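Local atomic coordinates of ALDH21) (Physcomitrella patens subsp. patens, PDB entry 5MZ5), a protein that acts as an NADP+-dependent succinic semialdehyde dehydrogenase, oxidising an aldehyde substrate to the corresponding acid, within the aldehyde dehydrogenase family. Residues Y40-A45 with G51-L56; K101-K106 with P201-G206; E335-F340 with V420-Y425. One frame throughout, in Å; residues are numbered along the deposited sequence.

How the contacts relate
The three contacts join different pairs of elements, and none relies on a hydrogen bond between its two segments. Contact 1 is partly buried and near the surface, where a strand meets the start of the next-but-one strand of its sheet and the loop leading into it; an arginine and a tryptophan supply the reach. Contact 2, buried and the nearest of the three to the centre of the chain, packs two helices through aliphatic branches alone. Contact 3 is also buried, a helix laid on a strand of another sheet, with phenyl and aliphatic groups inside and a lysine stem at the margin. It lies beyond the chain's centre from both others.

Contact 1 (Y40-A45 with G51-L56); sequences YNIFLA and GDRKWL
The carbonyl of Y40 and the side chains of I42 and L44 meet W55 and R53 across a mixed sheet in which strand 66-71 runs between strand 38-44 and the one that begins near W55. The two segments are therefore second neighbours: the alpha carbons of Y40 and W55 are 9.9 Å apart, and the long side chains of R53 and W55 close the gap. Y40 contributes backbone rather than ring, its carbonyl O lying 4.0 Å from W55 CZ3 at the edge of the indole, near the ring plane. R53 O lies above one face of that indole, offset toward the rim, and K69 makes a cation-pi contact with it. At I42 the side chain sets out toward the other segment, and its CD1 meets the arginine stem, 4.3 Å from R53 CD. I42 also rests on V70 and P71 of the middle strand. Its side chain lies about 10 Å from those of K212 and S215, which bind NADP+ in another structure of this protein. The stem of R53, extended from CG to NE (chi3 -177°), carries the guanidinium past I42 to L44. NE forms a salt bridge with D77 and NH1 a hydrogen bond to D50 O. The side chain of L44 crosses that of R53 at about a right angle, and L44 CD2 stops 4.1 Å from R53 NH2.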
loop_
_atom_site.group_PDB
_atom_site.type_symbol
_atom_site.label_atom_id
_atom_site.label_comp_id
_atom_site.label_asym_id
_atom_site.label_seq_id
_atom_site.Cartn_x
_atom_site.Cartn_y
_atom_site.Cartn_z
ATOM N N TYR A 40 40.606 -6.833 -21.072
ATOM C CA TYR A 40 39.274 -7.178 -20.597
ATOM C C TYR A 40 38.449 -7.696 -21.765
ATOM O O TYR A 40 38.804 -7.497 -22.926
ATOM C CB TYR A 40 38.581 -5.936 -19.991
ATOM C CG TYR A 40 39.028 -5.598 -18.587
ATOM C CD1 TYR A 40 40.243 -4.953 -18.353
ATOM C CD2 TYR A 40 38.222 -5.895 -17.490
ATOM C CE1 TYR A 40 40.660 -4.643 -17.061
ATOM C CE2 TYR A 40 38.621 -5.571 -16.192
ATOM C CZ TYR A 40 39.844 -4.950 -15.985
ATOM O OH TYR A 40 40.258 -4.631 -14.721
ATOM N N ASN A 41 37.345 -8.354 -21.446
ATOM C CA ASN A 41 36.390 -8.806 -22.433
ATOM C C ASN A 41 35.158 -7.937 -22.307
ATOM O O ASN A 41 34.906 -7.358 -21.250
ATOM C CB ASN A 41 35.975 -10.257 -22.164
ATOM C CG ASN A 41 37.037 -11.282 -22.412
ATOM O OD1 ASN A 41 37.356 -12.078 -21.532
ATOM N ND2 ASN A 41 37.531 -11.359 -23.634
ATOM N N ILE A 42 34.387 -7.856 -23.387
ATOM C CA ILE A 42 33.103 -7.174 -23.401
ATOM C C ILE A 42 32.056 -8.275 -23.425
ATOM O O ILE A 42 32.400 -9.435 -23.690
ATOM C CB ILE A 42 32.952 -6.090 -24.502
ATOM C CG1 ILE A 42 33.114 -6.671 -25.924
ATOM C CG2 ILE A 42 33.951 -4.967 -24.235
ATOM C CD1 ILE A 42 32.704 -5.736 -27.097
ATOM N N PHE A 43 30.807 -7.943 -23.097
ATOM C CA PHE A 43 29.787 -8.964 -23.013
ATOM C C PHE A 43 28.736 -8.793 -24.068
ATOM O O PHE A 43 28.071 -7.772 -24.132
ATOM C CB PHE A 43 29.222 -9.046 -21.575
ATOM C CG PHE A 43 30.296 -9.560 -20.637
ATOM C CD1 PHE A 43 30.485 -10.927 -20.452
ATOM C CD2 PHE A 43 31.190 -8.679 -20.025
ATOM C CE1 PHE A 43 31.526 -11.403 -19.643
ATOM C CE2 PHE A 43 32.239 -9.157 -19.243
ATOM C CZ PHE A 43 32.405 -10.518 -19.066
ATOM N N LEU A 44 28.634 -9.798 -24.936
ATOM C CA LEU A 44 27.707 -9.828 -26.054
ATOM C C LEU A 44 26.810 -11.037 -25.894
ATOM O O LEU A 44 27.284 -12.177 -25.987
ATOM C CB LEU A 44 28.487 -9.855 -27.384
ATOM C CG LEU A 44 27.693 -10.058 -28.685
ATOM C CD1 LEU A 44 26.683 -8.957 -28.893
ATOM C CD2 LEU A 44 28.625 -10.088 -29.886
ATOM N N ALA A 45 25.505 -10.781 -25.626
ATOM C CA ALA A 45 24.480 -11.806 -25.414
ATOM C C ALA A 45 24.945 -12.813 -24.330
ATOM O O ALA A 45 24.945 -14.032 -24.565
ATOM C CB ALA A 45 24.162 -12.511 -26.731
ATOM N N GLY A 51 38.475 -11.004 -29.590
ATOM C CA GLY A 51 38.902 -11.339 -30.944
ATOM C C GLY A 51 39.567 -10.233 -31.738
ATOM O O GLY A 51 40.420 -9.499 -31.222
ATOM N N ASP A 52 39.120 -10.100 -33.003
ATOM C CA ASP A 52 39.600 -9.168 -34.032
ATOM C C ASP A 52 39.164 -7.699 -33.856
ATOM O O ASP A 52 39.311 -6.901 -34.792
ATOM C CB ASP A 52 39.173 -9.695 -35.425
ATOM C CG ASP A 52 37.685 -9.570 -35.778
ATOM O OD1 ASP A 52 36.835 -9.556 -34.839
ATOM O OD2 ASP A 52 37.366 -9.522 -36.991
ATOM N N ARG A 53 38.635 -7.344 -32.679
ATOM C CA ARG A 53 38.140 -5.997 -32.399
ATOM C C ARG A 53 39.223 -4.987 -32.054
ATOM O O ARG A 53 40.293 -5.346 -31.554
ATOM C CB ARG A 53 37.055 -6.017 -31.300
ATOM C CG ARG A 53 35.765 -6.682 -31.742
ATOM C CD ARG A 53 34.862 -6.969 -30.570
ATOM N NE ARG A 53 33.654 -7.666 -31.004
ATOM C CZ ARG A 53 33.529 -8.988 -31.093
ATOM N NH1 ARG A 53 34.540 -9.784 -30.761
ATOM N NH2 ARG A 53 32.394 -9.523 -31.518
ATOM N N LYS A 54 38.907 -3.705 -32.307
ATOM C CA LYS A 54 39.725 -2.553 -31.980
ATOM C C LYS A 54 39.740 -2.345 -30.467
ATOM O O LYS A 54 38.799 -2.737 -29.771
ATOM C CB LYS A 54 39.181 -1.322 -32.725
ATOM C CG LYS A 54 39.959 -0.975 -34.018
ATOM C CD LYS A 54 39.947 -2.060 -35.115
ATOM C CE LYS A 54 41.220 -2.070 -35.926
ATOM N NZ LYS A 54 41.498 -3.413 -36.492
ATOM N N TRP A 55 40.816 -1.758 -29.953
ATOM C CA TRP A 55 40.961 -1.561 -28.517
ATOM C C TRP A 55 40.633 -0.165 -28.065
ATOM O O TRP A 55 40.950 0.803 -28.741
ATOM C CB TRP A 55 42.373 -1.929 -28.047
ATOM C CG TRP A 55 42.731 -3.378 -28.202
ATOM C CD1 TRP A 55 43.600 -3.910 -29.109
ATOM C CD2 TRP A 55 42.244 -4.479 -27.417
ATOM N NE1 TRP A 55 43.700 -5.271 -28.930
ATOM C CE2 TRP A 55 42.865 -5.650 -27.906
ATOM C CE3 TRP A 55 41.373 -4.586 -26.321
ATOM C CZ2 TRP A 55 42.653 -6.910 -27.326
ATOM C CZ3 TRP A 55 41.151 -5.835 -25.758
ATOM C CH2 TRP A 55 41.761 -6.984 -26.279
ATOM N N LEU A 56 39.985 -0.073 -26.912
ATOM C CA LEU A 56 39.696 1.174 -26.221
ATOM C C LEU A 56 40.681 1.232 -25.041
ATOM O O LEU A 56 40.762 0.271 -24.253
ATOM C CB LEU A 56 38.235 1.199 -25.710
ATOM C CG LEU A 56 37.819 2.386 -24.812
ATOM C CD1 LEU A 56 37.772 3.726 -25.606
ATOM C CD2 LEU A 56 36.474 2.113 -24.131
#

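Contact 2 (K101-K106 with P201-G206)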
loop_
_atom_site.group_PDB
_atom_site.type_symbol
_atom_site.label_atom_id
_atom_site.label_comp_id
_atom_site.label_asym_id
_atom_site.label_seq_id
_atom_site.Cartn_x
_atom_site.Cartn_y
_atom_site.Cartn_z
ATOM N N LYS A 101 15.797 -13.413 -7.714
ATOM C CA LYS A 101 16.435 -13.191 -6.419
ATOM C C LYS A 101 17.800 -13.881 -6.336
ATOM O O LYS A 101 18.753 -13.271 -5.852
ATOM C CB LYS A 101 15.537 -13.701 -5.285
ATOM C CG LYS A 101 16.016 -13.267 -3.898
ATOM C CD LYS A 101 15.155 -13.842 -2.797
ATOM C CE LYS A 101 15.513 -13.194 -1.483
ATOM N NZ LYS A 101 15.059 -13.999 -0.330
ATOM N N ALA A 102 17.876 -15.164 -6.756
ATOM C CA ALA A 102 19.107 -15.956 -6.741
ATOM C C ALA A 102 20.215 -15.294 -7.576
ATOM O O ALA A 102 21.367 -15.297 -7.139
ATOM C CB ALA A 102 18.845 -17.391 -7.211
ATOM N N VAL A 103 19.868 -14.695 -8.744
ATOM C CA VAL A 103 20.836 -13.980 -9.599
ATOM C C VAL A 103 21.433 -12.811 -8.784
ATOM O O VAL A 103 22.658 -12.688 -8.680
ATOM C CB VAL A 103 20.225 -13.451 -10.939
ATOM C CG1 VAL A 103 21.241 -12.612 -11.723
ATOM C CG2 VAL A 103 19.672 -14.584 -11.801
ATOM N N LEU A 104 20.552 -11.973 -8.212
ATOM C CA LEU A 104 20.937 -10.787 -7.449
ATOM C C LEU A 104 21.746 -11.116 -6.195
ATOM O O LEU A 104 22.680 -10.388 -5.870
ATOM C CB LEU A 104 19.694 -9.925 -7.132
ATOM C CG LEU A 104 18.972 -9.360 -8.345
ATOM C CD1 LEU A 104 17.536 -9.071 -8.056
ATOM C CD2 LEU A 104 19.702 -8.139 -8.918
ATOM N N GLU A 105 21.420 -12.232 -5.522
ATOM C CA GLU A 105 22.142 -12.683 -4.332
ATOM C C GLU A 105 23.531 -13.198 -4.699
ATOM O O GLU A 105 24.469 -13.034 -3.911
ATOM C CB GLU A 105 21.353 -13.756 -3.564
ATOM C CG GLU A 105 20.123 -13.198 -2.870
ATOM C CD GLU A 105 19.330 -14.219 -2.076
ATOM O OE1 GLU A 105 19.116 -15.351 -2.569
ATOM O OE2 GLU A 105 18.906 -13.872 -0.954
ATOM N N LYS A 106 23.658 -13.818 -5.889
ATOM C CA LYS A 106 24.937 -14.309 -6.392
ATOM C C LYS A 106 25.850 -13.129 -6.753
ATOM O O LYS A 106 27.050 -13.217 -6.554
ATOM C CB LYS A 106 24.750 -15.276 -7.573
ATOM C CG LYS A 106 24.351 -16.670 -7.128
ATOM C CD LYS A 106 24.081 -17.580 -8.323
ATOM C CE LYS A 106 23.611 -18.944 -7.873
ATOM N NZ LYS A 106 23.825 -19.980 -8.920
ATOM N N PRO A 201 17.621 -3.245 -10.670
ATOM C CA PRO A 201 16.159 -3.276 -10.911
ATOM C C PRO A 201 15.713 -4.020 -12.186
ATOM O O PRO A 201 14.653 -4.636 -12.157
ATOM C CB PRO A 201 15.760 -1.791 -10.933
ATOM C CG PRO A 201 16.986 -1.055 -11.170
ATOM C CD PRO A 201 18.116 -1.849 -10.619
ATOM N N ALA A 202 16.520 -4.019 -13.273
ATOM C CA ALA A 202 16.204 -4.752 -14.512
ATOM C C ALA A 202 16.139 -6.261 -14.258
ATOM O O ALA A 202 15.209 -6.921 -14.710
ATOM C CB ALA A 202 17.222 -4.441 -15.591
ATOM N N ILE A 203 17.099 -6.786 -13.494
ATOM C CA ILE A 203 17.151 -8.195 -13.096
ATOM C C ILE A 203 16.011 -8.502 -12.073
ATOM O O ILE A 203 15.336 -9.508 -12.228
ATOM C CB ILE A 203 18.560 -8.591 -12.571
ATOM C CG1 ILE A 203 19.612 -8.468 -13.701
ATOM C CG2 ILE A 203 18.550 -10.012 -11.969
ATOM C CD1 ILE A 203 21.080 -8.451 -13.243
ATOM N N ALA A 204 15.764 -7.601 -11.101
ATOM C CA ALA A 204 14.713 -7.771 -10.092
ATOM C C ALA A 204 13.310 -7.896 -10.714
ATOM O O ALA A 204 12.453 -8.601 -10.177
ATOM C CB ALA A 204 14.752 -6.617 -9.087
ATOM N N VAL A 205 13.100 -7.231 -11.857
ATOM C CA VAL A 205 11.863 -7.207 -12.612
ATOM C C VAL A 205 11.787 -8.331 -13.678
ATOM O O VAL A 205 10.720 -8.898 -13.888
ATOM C CB VAL A 205 11.665 -5.787 -13.197
ATOM C CG1 VAL A 205 10.809 -5.782 -14.457
ATOM C CG2 VAL A 205 11.099 -4.849 -12.136
ATOM N N GLY A 206 12.907 -8.638 -14.314
ATOM C CA GLY A 206 12.970 -9.640 -15.368
ATOM C C GLY A 206 12.983 -9.014 -16.753
ATOM O O GLY A 206 12.310 -9.508 -17.664
#
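L104 and I203 mark the closest pass of two roughly antiparallel helices: the axes of 101-106 and 201-205 come within 9.2 Å at 149° between their N-to-C directions, and the alpha carbons of this pair are 7.3 Å apart. I203 CG2 is the hub of the packing. This methyl lies 3.7 Å from V103 CG1 and equally near the branch point L104 CG, so it sits in the corner formed by the two neighbouring side chains of the other helix. The I203 torsion that sets CG1 anti to the carbonyl carbon (chi1 -64°) puts CG2 beside that carbon, on the side facing L104. Valine and isoleucine cross at about a right angle, whereas L104 and I203 slide past each other in opposite directions, L104 CD2 running alongside I203 CG2 at 3.8 Å. The other leucine methyl leans over the backbone of the next residue, with L104 CD1 3.7 Å from A204 CA, an approach probably helped by the small side chain of A204, whose CB the same methyl also touches. Shortening L104 to an alanine would probably take the leucine's contacts away from I203 CG2 and A204, leaving a gap that F144 and A148 of helix 130-151 also border. Polar links lie around this apolar patch: A204 O accepts a bond from R100 NE, and K101 NZ forms a salt bridge with E149 of a second subunit. Just past the interface, G206 takes positive phi as the C-prime residue of a Schellman motif. Helix 97-113 thus packs on helix 193-205, which joins neighbouring parallel strands 182-185 and 209-212 as the helix of a beta-alpha-beta crossover in the Rossmann-type nucleotide-binding fold.

Contact 3 (E335-F340 with V420-Y425); sequences EVKEGF and VLLYKY
Helix 333-345 lies on a mixed sheet of the aldehyde dehydrogenase fold, and here F340 and K337 meet V420 and L422 of strand 419-425. The strand pairs in parallel with 323-329, the strand that leads into this helix. V420 and L422 both point toward the helix, on the same face of the sheet. F340, with CG anti to its own amide nitrogen (chi1 -174°), sends its ring across to V420, and the two side chains approach from opposite directions. The ring's far end does the touching: F340 CE2 is 3.9 Å from V420 CG1, while F340 CZ lies 4.0 Å from V420 CG2, so both valine methyls bear on the phenyl. L308 and I309 of helix 301-313 pack against the same phenyl side chain. About one turn before F340, K337 lays its aliphatic stem against L422 CD2, which is 3.8 Å from K337 CG and nearly as close to the carbons on either side of it. The two side chains cross at about a right angle. Beyond this methyl the lysine bends at chi3 (82°), and its ammonium forms a salt bridge with E402 on neighbouring strand 395-402. K337 thus serves two chemistries, its carbons apolar and its charge paired where K337 is partly exposed, so the helix is probably held to the sheet by apolar contact, with that pair adding an electrostatic link.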
loop_
_atom_site.group_PDB
_atom_site.type_symbol
_atom_site.label_atom_id
_atom_site.label_comp_id
_atom_site.label_asym_id
_atom_site.label_seq_id
_atom_site.Cartn_x
_atom_site.Cartn_y
_atom_site.Cartn_z
ATOM N N GLU A 335 31.247 32.756 12.011
ATOM C CA GLU A 335 31.664 31.528 12.686
ATOM C C GLU A 335 31.728 30.336 11.707
ATOM O O GLU A 335 32.717 29.599 11.711
ATOM C CB GLU A 335 30.758 31.241 13.889
ATOM C CG GLU A 335 31.294 30.152 14.797
ATOM C CD GLU A 335 30.507 29.871 16.063
ATOM O OE1 GLU A 335 29.291 30.171 16.104
ATOM O OE2 GLU A 335 31.110 29.322 17.013
ATOM N N VAL A 336 30.698 30.179 10.854
ATOM C CA VAL A 336 30.612 29.117 9.845
ATOM C C VAL A 336 31.726 29.288 8.806
ATOM O O VAL A 336 32.470 28.340 8.581
ATOM C CB VAL A 336 29.187 28.981 9.216
ATOM C CG1 VAL A 336 29.171 27.989 8.042
ATOM C CG2 VAL A 336 28.176 28.561 10.279
ATOM N N LYS A 337 31.857 30.487 8.212
ATOM C CA LYS A 337 32.889 30.802 7.219
ATOM C C LYS A 337 34.297 30.462 7.751
ATOM O O LYS A 337 35.066 29.795 7.065
ATOM C CB LYS A 337 32.794 32.290 6.801
ATOM C CG LYS A 337 33.865 32.740 5.800
ATOM C CD LYS A 337 33.537 34.086 5.185
ATOM C CE LYS A 337 33.912 35.271 6.028
ATOM N NZ LYS A 337 33.882 36.539 5.245
ATOM N N GLU A 338 34.610 30.897 8.982
ATOM C CA GLU A 338 35.889 30.642 9.630
ATOM C C GLU A 338 36.151 29.117 9.764
ATOM O O GLU A 338 37.187 28.631 9.296
ATOM C CB GLU A 338 35.921 31.361 10.985
ATOM C CG GLU A 338 37.246 31.335 11.705
ATOM C CD GLU A 338 37.134 31.757 13.157
ATOM O OE1 GLU A 338 36.484 31.021 13.934
ATOM O OE2 GLU A 338 37.690 32.818 13.522
ATOM N N GLY A 339 35.210 28.401 10.386
ATOM C CA GLY A 339 35.308 26.963 10.598
ATOM C C GLY A 339 35.337 26.156 9.313
ATOM O O GLY A 339 36.127 25.212 9.197
ATOM N N PHE A 340 34.487 26.529 8.340
ATOM C CA PHE A 340 34.395 25.876 7.037
ATOM C C PHE A 340 35.682 26.047 6.234
ATOM O O PHE A 340 36.239 25.034 5.801
ATOM C CB PHE A 340 33.148 26.346 6.251
ATOM C CG PHE A 340 32.865 25.641 4.947
ATOM C CD1 PHE A 340 32.446 24.308 4.929
ATOM C CD2 PHE A 340 32.938 26.326 3.737
ATOM C CE1 PHE A 340 32.164 23.665 3.722
ATOM C CE2 PHE A 340 32.628 25.685 2.534
ATOM C CZ PHE A 340 32.253 24.359 2.532
ATOM N N VAL A 420 32.675 25.574 -3.760
ATOM C CA VAL A 420 31.510 25.955 -2.960
ATOM C C VAL A 420 31.300 27.464 -3.016
ATOM O O VAL A 420 32.225 28.234 -2.756
ATOM C CB VAL A 420 31.587 25.439 -1.495
ATOM C CG1 VAL A 420 30.391 25.920 -0.666
ATOM C CG2 VAL A 420 31.684 23.917 -1.452
ATOM N N LEU A 421 30.073 27.879 -3.358
ATOM C CA LEU A 421 29.691 29.285 -3.396
ATOM C C LEU A 421 28.971 29.645 -2.111
ATOM O O LEU A 421 27.883 29.139 -1.849
ATOM C CB LEU A 421 28.845 29.627 -4.628
ATOM C CG LEU A 421 29.452 29.330 -6.003
ATOM C CD1 LEU A 421 28.687 30.030 -7.066
ATOM C CD2 LEU A 421 30.916 29.738 -6.088
ATOM N N LEU A 422 29.613 30.489 -1.291
ATOM C CA LEU A 422 29.114 30.927 0.010
ATOM C C LEU A 422 28.322 32.223 -0.068
ATOM O O LEU A 422 28.739 33.181 -0.722
ATOM C CB LEU A 422 30.301 31.076 0.985
ATOM C CG LEU A 422 30.015 31.479 2.437
ATOM C CD1 LEU A 422 29.095 30.464 3.155
ATOM C CD2 LEU A 422 31.311 31.632 3.203
ATOM N N TYR A 423 27.178 32.246 0.627
ATOM C CA TYR A 423 26.271 33.398 0.708
ATOM C C TYR A 423 25.717 33.554 2.116
ATOM O O TYR A 423 25.568 32.579 2.859
ATOM C CB TYR A 423 25.087 33.245 -0.273
ATOM C CG TYR A 423 25.494 33.095 -1.720
ATOM C CD1 TYR A 423 25.819 34.207 -2.493
ATOM C CD2 TYR A 423 25.570 31.836 -2.319
ATOM C CE1 TYR A 423 26.214 34.076 -3.824
ATOM C CE2 TYR A 423 25.955 31.691 -3.655
ATOM C CZ TYR A 423 26.277 32.816 -4.405
ATOM O OH TYR A 423 26.660 32.697 -5.721
ATOM N N LYS A 424 25.365 34.789 2.448
ATOM C CA LYS A 424 24.756 35.179 3.707
ATOM C C LYS A 424 23.298 35.529 3.419
ATOM O O LYS A 424 22.984 36.026 2.335
ATOM C CB LYS A 424 25.482 36.417 4.260
ATOM C CG LYS A 424 25.016 36.885 5.648
ATOM C CD LYS A 424 25.760 38.134 6.174
ATOM C CE LYS A 424 25.603 39.434 5.427
ATOM N NZ LYS A 424 26.577 40.452 5.915
ATOM N N TYR A 425 22.411 35.282 4.389
ATOM C CA TYR A 425 21.006 35.668 4.284
ATOM C C TYR A 425 20.519 36.169 5.644
ATOM O O TYR A 425 21.111 35.833 6.678
ATOM C CB TYR A 425 20.109 34.533 3.703
ATOM C CG TYR A 425 19.886 33.382 4.657
ATOM C CD1 TYR A 425 18.879 33.429 5.615
ATOM C CD2 TYR A 425 20.678 32.239 4.596
ATOM C CE1 TYR A 425 18.687 32.385 6.513
ATOM C CE2 TYR A 425 20.469 31.166 5.462
ATOM C CZ TYR A 425 19.473 31.246 6.420
ATOM O OH TYR A 425 19.310 30.223 7.312
#